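Long-range contacts in aminopeptidase N family protein (Idiomarina loihiensis L2TR, PDB 4FGM), which probably acts as a zinc-dependent aminopeptidase of the M61 family, removing residues from the amino end of peptides: residues E307-Y312 with A381-S386; S311-Y316 with T400-M405; S350-S355 with D442-K447. All blocks are in the same frame, centred on the assembly; numbering follows the deposited sequence.

Interaction 1. Residues E307-Y312 with A381-S386; sequences EGMTSY and ALIALS. With ZN (zinc ion), chain C; MAE (maleic acid), chain B.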
loop_
_atom_site.group_PDB
_atom_site.type_symbol
_atom_site.label_atom_id
_atom_site.label_comp_id
_atom_site.label_asym_id
_atom_site.label_seq_id
_atom_site.Cartn_x
_atom_site.Cartn_y
_atom_site.Cartn_z
ATOM N N GLU A 307 -7.288 -2.355 5.943
ATOM C CA GLU A 307 -6.059 -1.595 5.791
ATOM C C GLU A 307 -5.583 -1.147 7.171
ATOM O O GLU A 307 -4.386 -1.189 7.462
ATOM C CB GLU A 307 -6.266 -0.384 4.876
ATOM C CG GLU A 307 -6.376 -0.731 3.393
ATOM C CD GLU A 307 -5.199 -1.551 2.887
ATOM O OE1 GLU A 307 -4.207 -1.685 3.624
ATOM O OE2 GLU A 307 -5.263 -2.058 1.751
ATOM N N GLY A 308 -6.532 -0.747 8.021
ATOM C CA GLY A 308 -6.210 -0.288 9.365
ATOM C C GLY A 308 -5.477 -1.287 10.245
ATOM O O GLY A 308 -4.396 -0.975 10.757
HETATM N N MSE A 309 -6.056 -2.478 10.429
HETATM C CA MSE A 309 -5.434 -3.511 11.257
HETATM C C MSE A 309 -4.038 -3.827 10.729
HETATM O O MSE A 309 -3.072 -3.944 11.499
HETATM C CB MSE A 309 -6.270 -4.803 11.250
HETATM C CG MSE A 309 -7.731 -4.658 11.679
HETATM SE SE MSE A 309 -8.019 -3.945 13.483
HETATM C CE MSE A 309 -8.730 -2.218 13.003
ATOM N N THR A 310 -3.941 -3.965 9.409
ATOM C CA THR A 310 -2.673 -4.273 8.759
ATOM C C THR A 310 -1.652 -3.157 8.995
ATOM O O THR A 310 -0.458 -3.415 9.160
ATOM C CB THR A 310 -2.867 -4.454 7.245
ATOM O OG1 THR A 310 -3.997 -5.309 7.012
ATOM C CG2 THR A 310 -1.611 -5.066 6.615
ATOM N N SER A 311 -2.132 -1.916 9.025
ATOM C CA SER A 311 -1.248 -0.778 9.247
ATOM C C SER A 311 -0.780 -0.682 10.690
ATOM O O SER A 311 0.133 0.077 10.997
ATOM C CB SER A 311 -1.927 0.525 8.832
ATOM O OG SER A 311 -2.045 0.584 7.422
ATOM N N TYR A 312 -1.407 -1.446 11.577
ATOM C CA TYR A 312 -0.997 -1.458 12.978
ATOM C C TYR A 312 -0.023 -2.613 13.169
ATOM O O TYR A 312 1.010 -2.475 13.820
ATOM C CB TYR A 312 -2.205 -1.657 13.895
ATOM C CG TYR A 312 -1.843 -2.094 15.300
ATOM C CD1 TYR A 312 -1.211 -1.221 16.185
ATOM C CD2 TYR A 312 -2.144 -3.385 15.748
ATOM C CE1 TYR A 312 -0.890 -1.617 17.482
ATOM C CE2 TYR A 312 -1.830 -3.792 17.041
ATOM C CZ TYR A 312 -1.204 -2.904 17.905
ATOM O OH TYR A 312 -0.905 -3.297 19.190
ATOM N N ALA A 381 -5.273 2.340 12.007
ATOM C CA ALA A 381 -4.172 1.816 12.795
ATOM C C ALA A 381 -4.339 2.205 14.258
ATOM O O ALA A 381 -4.052 1.411 15.154
ATOM C CB ALA A 381 -2.847 2.338 12.257
ATOM N N LEU A 382 -4.802 3.427 14.503
ATOM C CA LEU A 382 -5.000 3.884 15.869
ATOM C C LEU A 382 -6.197 3.160 16.501
ATOM O O LEU A 382 -6.218 2.905 17.709
ATOM C CB LEU A 382 -5.194 5.402 15.898
ATOM C CG LEU A 382 -3.979 6.203 15.412
ATOM C CD1 LEU A 382 -4.263 7.686 15.539
ATOM C CD2 LEU A 382 -2.749 5.835 16.224
ATOM N N ILE A 383 -7.187 2.822 15.677
ATOM C CA ILE A 383 -8.351 2.092 16.154
ATOM C C ILE A 383 -7.855 0.726 16.616
ATOM O O ILE A 383 -8.194 0.262 17.706
ATOM C CB ILE A 383 -9.386 1.892 15.030
ATOM C CG1 ILE A 383 -10.095 3.216 14.737
ATOM C CG2 ILE A 383 -10.372 0.787 15.415
ATOM C CD1 ILE A 383 -11.188 3.113 13.686
ATOM N N ALA A 384 -7.042 0.087 15.778
ATOM C CA ALA A 384 -6.486 -1.225 16.100
ATOM C C ALA A 384 -5.692 -1.146 17.400
ATOM O O ALA A 384 -5.778 -2.038 18.239
ATOM C CB ALA A 384 -5.584 -1.718 14.955
ATOM N N LEU A 385 -4.915 -0.077 17.557
ATOM C CA LEU A 385 -4.117 0.118 18.764
ATOM C C LEU A 385 -5.031 0.162 19.979
ATOM O O LEU A 385 -4.752 -0.460 21.006
ATOM C CB LEU A 385 -3.343 1.433 18.693
ATOM C CG LEU A 385 -2.745 1.906 20.023
ATOM C CD1 LEU A 385 -1.517 1.069 20.362
ATOM C CD2 LEU A 385 -2.383 3.381 19.926
ATOM N N SER A 386 -6.123 0.909 19.848
ATOM C CA SER A 386 -7.085 1.060 20.929
ATOM C C SER A 386 -7.703 -0.279 21.315
ATOM O O SER A 386 -7.727 -0.640 22.490
ATOM C CB SER A 386 -8.188 2.036 20.519
ATOM O OG SER A 386 -7.647 3.286 20.125
HETATM ZN ZN ZN C . -2.501 -2.670 2.647
HETATM C C1 MAE B . -1.914 -1.559 0.283
HETATM O O1 MAE B . -3.094 -1.162 0.582
HETATM O O2 MAE B . -1.597 -2.736 0.574
HETATM C C2 MAE B . -1.028 -0.613 -0.430
HETATM C C3 MAE B . -1.045 -0.160 -1.681
HETATM C C4 MAE B . -2.010 -0.504 -2.720
HETATM O O3 MAE B . -2.952 -1.312 -2.608
HETATM O O4 MAE B . -1.860 0.126 -3.787
#

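Interaction 2. Residues S311-Y316 with T400-M405; sequences SYFDDY and TLARVM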
loop_
_atom_site.group_PDB
_atom_site.type_symbol
_atom_site.label_atom_id
_atom_site.label_comp_id
_atom_site.label_asym_id
_atom_site.label_seq_id
_atom_site.Cartn_x
_atom_site.Cartn_y
_atom_site.Cartn_z
ATOM N N SER A 311 -2.132 -1.916 9.025
ATOM C CA SER A 311 -1.248 -0.778 9.247
ATOM C C SER A 311 -0.780 -0.682 10.690
ATOM O O SER A 311 0.133 0.077 10.997
ATOM C CB SER A 311 -1.927 0.525 8.832
ATOM O OG SER A 311 -2.045 0.584 7.422
ATOM N N TYR A 312 -1.407 -1.446 11.577
ATOM C CA TYR A 312 -0.997 -1.458 12.978
ATOM C C TYR A 312 -0.023 -2.613 13.169
ATOM O O TYR A 312 1.010 -2.475 13.820
ATOM C CB TYR A 312 -2.205 -1.657 13.895
ATOM C CG TYR A 312 -1.843 -2.094 15.300
ATOM C CD1 TYR A 312 -1.211 -1.221 16.185
ATOM C CD2 TYR A 312 -2.144 -3.385 15.748
ATOM C CE1 TYR A 312 -0.890 -1.617 17.482
ATOM C CE2 TYR A 312 -1.830 -3.792 17.041
ATOM C CZ TYR A 312 -1.204 -2.904 17.905
ATOM O OH TYR A 312 -0.905 -3.297 19.190
ATOM N N PHE A 313 -0.346 -3.753 12.579
ATOM C CA PHE A 313 0.503 -4.926 12.720
ATOM C C PHE A 313 1.810 -4.913 11.934
ATOM O O PHE A 313 2.798 -5.484 12.401
ATOM C CB PHE A 313 -0.307 -6.195 12.412
ATOM C CG PHE A 313 -1.197 -6.626 13.554
ATOM C CD1 PHE A 313 -0.645 -7.088 14.745
ATOM C CD2 PHE A 313 -2.581 -6.550 13.449
ATOM C CE1 PHE A 313 -1.460 -7.455 15.825
ATOM C CE2 PHE A 313 -3.406 -6.914 14.524
ATOM C CZ PHE A 313 -2.843 -7.373 15.710
ATOM N N ASP A 314 1.848 -4.263 10.769
ATOM C CA ASP A 314 3.102 -4.249 10.008
ATOM C C ASP A 314 4.280 -3.747 10.850
ATOM O O ASP A 314 5.390 -4.265 10.736
ATOM C CB ASP A 314 2.990 -3.437 8.698
ATOM C CG ASP A 314 2.429 -2.031 8.896
ATOM O OD1 ASP A 314 2.560 -1.458 9.999
ATOM O OD2 ASP A 314 1.868 -1.489 7.919
ATOM N N ASP A 315 4.037 -2.758 11.703
ATOM C CA ASP A 315 5.090 -2.233 12.569
ATOM C C ASP A 315 5.173 -3.009 13.888
ATOM O O ASP A 315 6.256 -3.397 14.327
ATOM C CB ASP A 315 4.857 -0.749 12.881
ATOM C CG ASP A 315 4.985 0.136 11.657
ATOM O OD1 ASP A 315 5.914 -0.097 10.860
ATOM O OD2 ASP A 315 4.171 1.072 11.503
ATOM N N TYR A 316 4.020 -3.237 14.510
ATOM C CA TYR A 316 3.967 -3.937 15.786
ATOM C C TYR A 316 4.614 -5.325 15.736
ATOM O O TYR A 316 5.427 -5.669 16.598
ATOM C CB TYR A 316 2.513 -4.041 16.255
ATOM C CG TYR A 316 2.362 -4.693 17.609
ATOM C CD1 TYR A 316 3.003 -4.166 18.735
ATOM C CD2 TYR A 316 1.606 -5.857 17.765
ATOM C CE1 TYR A 316 2.901 -4.787 19.977
ATOM C CE2 TYR A 316 1.495 -6.485 19.003
ATOM C CZ TYR A 316 2.145 -5.949 20.106
ATOM O OH TYR A 316 2.041 -6.578 21.328
ATOM N N THR A 400 -5.900 -10.646 23.167
ATOM C CA THR A 400 -5.199 -9.590 22.437
ATOM C C THR A 400 -5.900 -9.388 21.097
ATOM O O THR A 400 -6.709 -10.222 20.689
ATOM C CB THR A 400 -3.723 -9.966 22.154
ATOM O OG1 THR A 400 -3.675 -11.191 21.415
ATOM C CG2 THR A 400 -2.943 -10.109 23.446
ATOM N N LEU A 401 -5.605 -8.277 20.419
ATOM C CA LEU A 401 -6.204 -8.023 19.109
ATOM C C LEU A 401 -5.682 -9.091 18.145
ATOM O O LEU A 401 -6.393 -9.516 17.227
ATOM C CB LEU A 401 -5.837 -6.624 18.583
ATOM C CG LEU A 401 -6.266 -6.281 17.142
ATOM C CD1 LEU A 401 -7.787 -6.291 17.004
ATOM C CD2 LEU A 401 -5.710 -4.918 16.761
ATOM N N ALA A 402 -4.438 -9.521 18.355
ATOM C CA ALA A 402 -3.851 -10.553 17.510
ATOM C C ALA A 402 -4.730 -11.803 17.592
ATOM O O ALA A 402 -5.084 -12.389 16.567
ATOM C CB ALA A 402 -2.428 -10.871 17.960
ATOM N N ARG A 403 -5.097 -12.191 18.813
ATOM C CA ARG A 403 -5.946 -13.358 19.008
ATOM C C ARG A 403 -7.270 -13.175 18.263
ATOM O O ARG A 403 -7.775 -14.104 17.634
ATOM C CB ARG A 403 -6.209 -13.596 20.498
ATOM C CG ARG A 403 -7.167 -14.749 20.739
ATOM C CD ARG A 403 -6.869 -15.531 22.009
ATOM N NE ARG A 403 -7.596 -16.799 22.007
ATOM C CZ ARG A 403 -7.374 -17.789 21.145
ATOM N NH1 ARG A 403 -6.439 -17.669 20.211
ATOM N NH2 ARG A 403 -8.098 -18.897 21.202
ATOM N N VAL A 404 -7.820 -11.971 18.322
ATOM C CA VAL A 404 -9.072 -11.689 17.640
ATOM C C VAL A 404 -8.921 -11.869 16.128
ATOM O O VAL A 404 -9.831 -12.384 15.464
ATOM C CB VAL A 404 -9.557 -10.249 17.951
ATOM C CG1 VAL A 404 -10.741 -9.882 17.062
ATOM C CG2 VAL A 404 -9.952 -10.146 19.425
HETATM N N MSE A 405 -7.777 -11.452 15.582
HETATM C CA MSE A 405 -7.534 -11.585 14.142
HETATM C C MSE A 405 -7.506 -13.062 13.760
HETATM O O MSE A 405 -8.112 -13.468 12.766
HETATM C CB MSE A 405 -6.204 -10.923 13.741
HETATM C CG MSE A 405 -6.139 -9.415 13.962
HETATM SE SE MSE A 405 -7.519 -8.429 13.015
HETATM C CE MSE A 405 -7.051 -8.963 11.208
#

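Interaction 3. Residues S350-S355 with D442-K447; sequences SVTESS and DALYNK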
loop_
_atom_site.group_PDB
_atom_site.type_symbol
_atom_site.label_atom_id
_atom_site.label_comp_id
_atom_site.label_asym_id
_atom_site.label_seq_id
_atom_site.Cartn_x
_atom_site.Cartn_y
_atom_site.Cartn_z
ATOM N N SER A 350 -15.473 10.703 8.361
ATOM C CA SER A 350 -15.337 9.571 9.272
ATOM C C SER A 350 -14.469 8.542 8.560
ATOM O O SER A 350 -14.340 8.574 7.334
ATOM C CB SER A 350 -16.705 8.964 9.618
ATOM O OG SER A 350 -17.345 8.415 8.484
ATOM N N VAL A 351 -13.874 7.635 9.327
ATOM C CA VAL A 351 -13.002 6.616 8.758
ATOM C C VAL A 351 -13.735 5.686 7.787
ATOM O O VAL A 351 -13.175 5.280 6.761
ATOM C CB VAL A 351 -12.319 5.784 9.877
ATOM C CG1 VAL A 351 -13.289 4.763 10.448
ATOM C CG2 VAL A 351 -11.072 5.111 9.337
ATOM N N THR A 352 -14.986 5.355 8.097
ATOM C CA THR A 352 -15.758 4.478 7.227
ATOM C C THR A 352 -16.120 5.206 5.943
ATOM O O THR A 352 -16.159 4.611 4.865
ATOM C CB THR A 352 -17.052 3.989 7.912
ATOM O OG1 THR A 352 -17.751 5.103 8.483
ATOM C CG2 THR A 352 -16.719 2.980 8.992
ATOM N N GLU A 353 -16.393 6.500 6.068
ATOM C CA GLU A 353 -16.732 7.327 4.916
ATOM C C GLU A 353 -15.520 7.393 3.980
ATOM O O GLU A 353 -15.663 7.332 2.763
ATOM C CB GLU A 353 -17.130 8.732 5.387
ATOM C CG GLU A 353 -17.382 9.736 4.284
ATOM C CD GLU A 353 -17.730 11.115 4.829
ATOM O OE1 GLU A 353 -17.627 11.311 6.066
ATOM O OE2 GLU A 353 -18.097 12.000 4.019
ATOM N N SER A 354 -14.329 7.499 4.563
ATOM C CA SER A 354 -13.092 7.567 3.792
ATOM C C SER A 354 -12.861 6.273 3.002
ATOM O O SER A 354 -12.425 6.310 1.845
ATOM C CB SER A 354 -11.901 7.826 4.724
ATOM O OG SER A 354 -10.685 7.904 4.004
ATOM N N SER A 355 -13.148 5.136 3.634
ATOM C CA SER A 355 -12.990 3.837 2.989
ATOM C C SER A 355 -13.951 3.759 1.808
ATOM O O SER A 355 -13.576 3.369 0.697
ATOM C CB SER A 355 -13.307 2.717 3.984
ATOM O OG SER A 355 -13.390 1.448 3.352
ATOM N N ASP A 442 -18.060 5.210 17.629
ATOM C CA ASP A 442 -17.631 6.602 17.519
ATOM C C ASP A 442 -16.380 6.674 16.659
ATOM O O ASP A 442 -16.228 7.583 15.846
ATOM C CB ASP A 442 -17.343 7.211 18.898
ATOM C CG ASP A 442 -18.596 7.352 19.752
ATOM O OD1 ASP A 442 -19.703 7.445 19.178
ATOM O OD2 ASP A 442 -18.472 7.382 20.996
ATOM N N ALA A 443 -15.493 5.700 16.839
ATOM C CA ALA A 443 -14.248 5.642 16.083
ATOM C C ALA A 443 -14.534 5.435 14.603
ATOM O O ALA A 443 -13.833 5.967 13.741
ATOM C CB ALA A 443 -13.375 4.502 16.606
ATOM N N LEU A 444 -15.583 4.670 14.326
ATOM C CA LEU A 444 -15.977 4.331 12.968
ATOM C C LEU A 444 -16.889 5.310 12.228
ATOM O O LEU A 444 -16.726 5.520 11.023
ATOM C CB LEU A 444 -16.646 2.949 12.970
ATOM C CG LEU A 444 -15.872 1.688 12.560
ATOM C CD1 LEU A 444 -14.508 1.626 13.219
ATOM C CD2 LEU A 444 -16.708 0.475 12.931
ATOM N N TYR A 445 -17.839 5.914 12.933
ATOM C CA TYR A 445 -18.788 6.804 12.271
ATOM C C TYR A 445 -18.768 8.282 12.659
ATOM O O TYR A 445 -19.391 9.099 11.994
ATOM C CB TYR A 445 -20.194 6.218 12.435
ATOM C CG TYR A 445 -20.270 4.789 11.933
ATOM C CD1 TYR A 445 -20.219 4.507 10.567
ATOM C CD2 TYR A 445 -20.308 3.717 12.825
ATOM C CE1 TYR A 445 -20.199 3.190 10.100
ATOM C CE2 TYR A 445 -20.286 2.390 12.368
ATOM C CZ TYR A 445 -20.231 2.136 11.005
ATOM O OH TYR A 445 -20.198 0.837 10.548
ATOM N N ASN A 446 -18.067 8.631 13.729
ATOM C CA ASN A 446 -17.981 10.034 14.120
ATOM C C ASN A 446 -16.744 10.669 13.482
ATOM O O ASN A 446 -15.881 9.973 12.933
ATOM C CB ASN A 446 -17.902 10.187 15.644
ATOM C CG ASN A 446 -19.251 10.012 16.326
ATOM O OD1 ASN A 446 -20.299 9.995 15.678
ATOM N ND2 ASN A 446 -19.226 9.897 17.648
ATOM N N LYS A 447 -16.664 11.993 13.554
ATOM C CA LYS A 447 -15.534 12.719 12.987
ATOM C C LYS A 447 -14.836 13.509 14.092
ATOM O O LYS A 447 -14.910 14.737 14.131
ATOM C CB LYS A 447 -16.032 13.661 11.891
ATOM C CG LYS A 447 -16.847 12.966 10.825
ATOM C CD LYS A 447 -17.555 13.963 9.927
ATOM C CE LYS A 447 -18.415 13.254 8.895
ATOM N NZ LYS A 447 -19.247 14.208 8.113
HETATM O O HOH W 1 -19.950 8.052 9.237
HETATM O O HOH W 2 -14.059 8.064 11.949
#

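Interaction 1. Residues E307-Y312 with A381-S386
G308 and A381 bring their CA atoms to within 4.5 Å of each other at the start of helix 308-320, where the two short segments cross at -73° with 7.4 Å between their axes. At this close point A381 CA makes a CA-H...O contact of 3.5 Å with G308 O. A384 CB, one turn on, wedges between two side chains: it lies 3.5 Å from Y312 CB and 3.6 Å from the selenium of selenomethionine M309. Bends at chi2 and chi3 swing the end of M309 back over A384 and bring its CE to I383 CG2. With CG anti to the backbone N (chi1 163°), the Y312 ring takes L385 CA over one face, a CH-pi contact 4.3 Å from the ring centroid; D388 and W584 hold its hydroxyl. Behind this seam, E307 OE1 binds zinc at 2.2 Å, completing with H273 and H277 the ligand set of a gluzincin metallopeptidase, while MAE O2 also coordinates the metal. S311 N and OG both donate to E307 O, fastening the backbone of the zinc ligand to the first helical turn. Helix 262-277 packs on T310 and S311, helix 326-342 on Y312 and L382, and helix 437-445 on I383.

Interaction 2. Residues S311-Y316 with T400-M405
F313 pushes the outer end of its ring into the first turns of helix 401-413, meeting L401, A402 and M405 at once. F313 CE2 lies 3.7 Å from CG of selenomethionine M405 and 3.8 Å from L401 CD2, both oblique to the ring. F313 CZ, by contrast, meets A402 N edge-on, near the ring plane, and CE1 reaches A402 CB at 4.1 Å. The same L401 methyl also meets the Y312 ring obliquely, its CD2 being 4.0 Å from Y312 CD2, and so fits against both aromatic rings. Those rings are turned against each other: Y312 CD2 sits 3.8 Å above the plane of the F313 ring, over its centre, while F313 CE2 lies at the edge of the Y312 ring. The segment axes stay 12.4 Å apart, so large side chains rather than backbones bridge the gap. L401 spans its share with CG anti to the backbone N (chi1 173°). One layer out, D388 accepts from L401 N through one carboxylate oxygen and bonds Y312 OH through the other, fixing both partners from a third helix. T400 is the N-cap of helix 401-413, its OG1 accepting from R403 N at 3.1 Å. D314 OD2 is hydrogen-bonded to ND1 of the zinc ligand H273, a second-shell link that would be expected to orient and polarise that imidazole. F276 of helix 262-277 meets the F313 ring and touches M405, and helix 378-394 packs on L401 through A384.

Interaction 3. Residues S350-S355 with D442-K447
T352 lays its methyl against the Y445 ring, CG2 to CE1 3.7 Å, the two side chains crossing at about a right angle. A chi1 of 49° sets T352 OG1 between the backbone N and the carbonyl carbon, where it donates to L444 O at 2.8 Å, tilted 33° from the carbonyl plane. T352 N adds a weak bond of 3.4 Å to L444 O. A valine here would lose the hydroxyl and probably leave L444 O with the weak amide bond as its direct grip on this helix. The start of helix 351-356 thus meets the end of helix 437-445, first-turn N-H groups facing last-turn carbonyls. One water accepts from V351 N and reaches A443 O and N446 O; another joins S350 OG to Y445 O. S350 and E353 form a capping box: E353 N donates to S350 OG, and S350 N to E353 OE1 at 3.2 Å. K447 stretches past S350, its CG 3.6 Å from S350 N, towards E353 OE1, with a long salt bridge of 3.9 Å from NZ. V351 CG1 packs 3.5 Å from A443 O. W304 of helix 303-306 touches V351, T352 and L444, and E301 takes the hydroxyl of Y445.

In the fold
Interactions 1 and 2 both set out from helix 308-320, sharing S311 and Y312. The first closes a loop of 68 residues by returning to helix 378-394; the second closes 83 residues on the next helix, 401-413. Interaction 3 starts inside both loops, at 350-355, and ends beyond them at 442-447, so it crosses each. The intervening chain is helix and loop with no strand, and the three contacts draw this helical region together beside the zinc site. M309 packs on L401 and M405 to join interactions 1 and 2, whereas I383 CD1 reaches V351 and L444 to join 1 and 3. Interactions 2 and 3 do not touch, their centres about 20 Å apart.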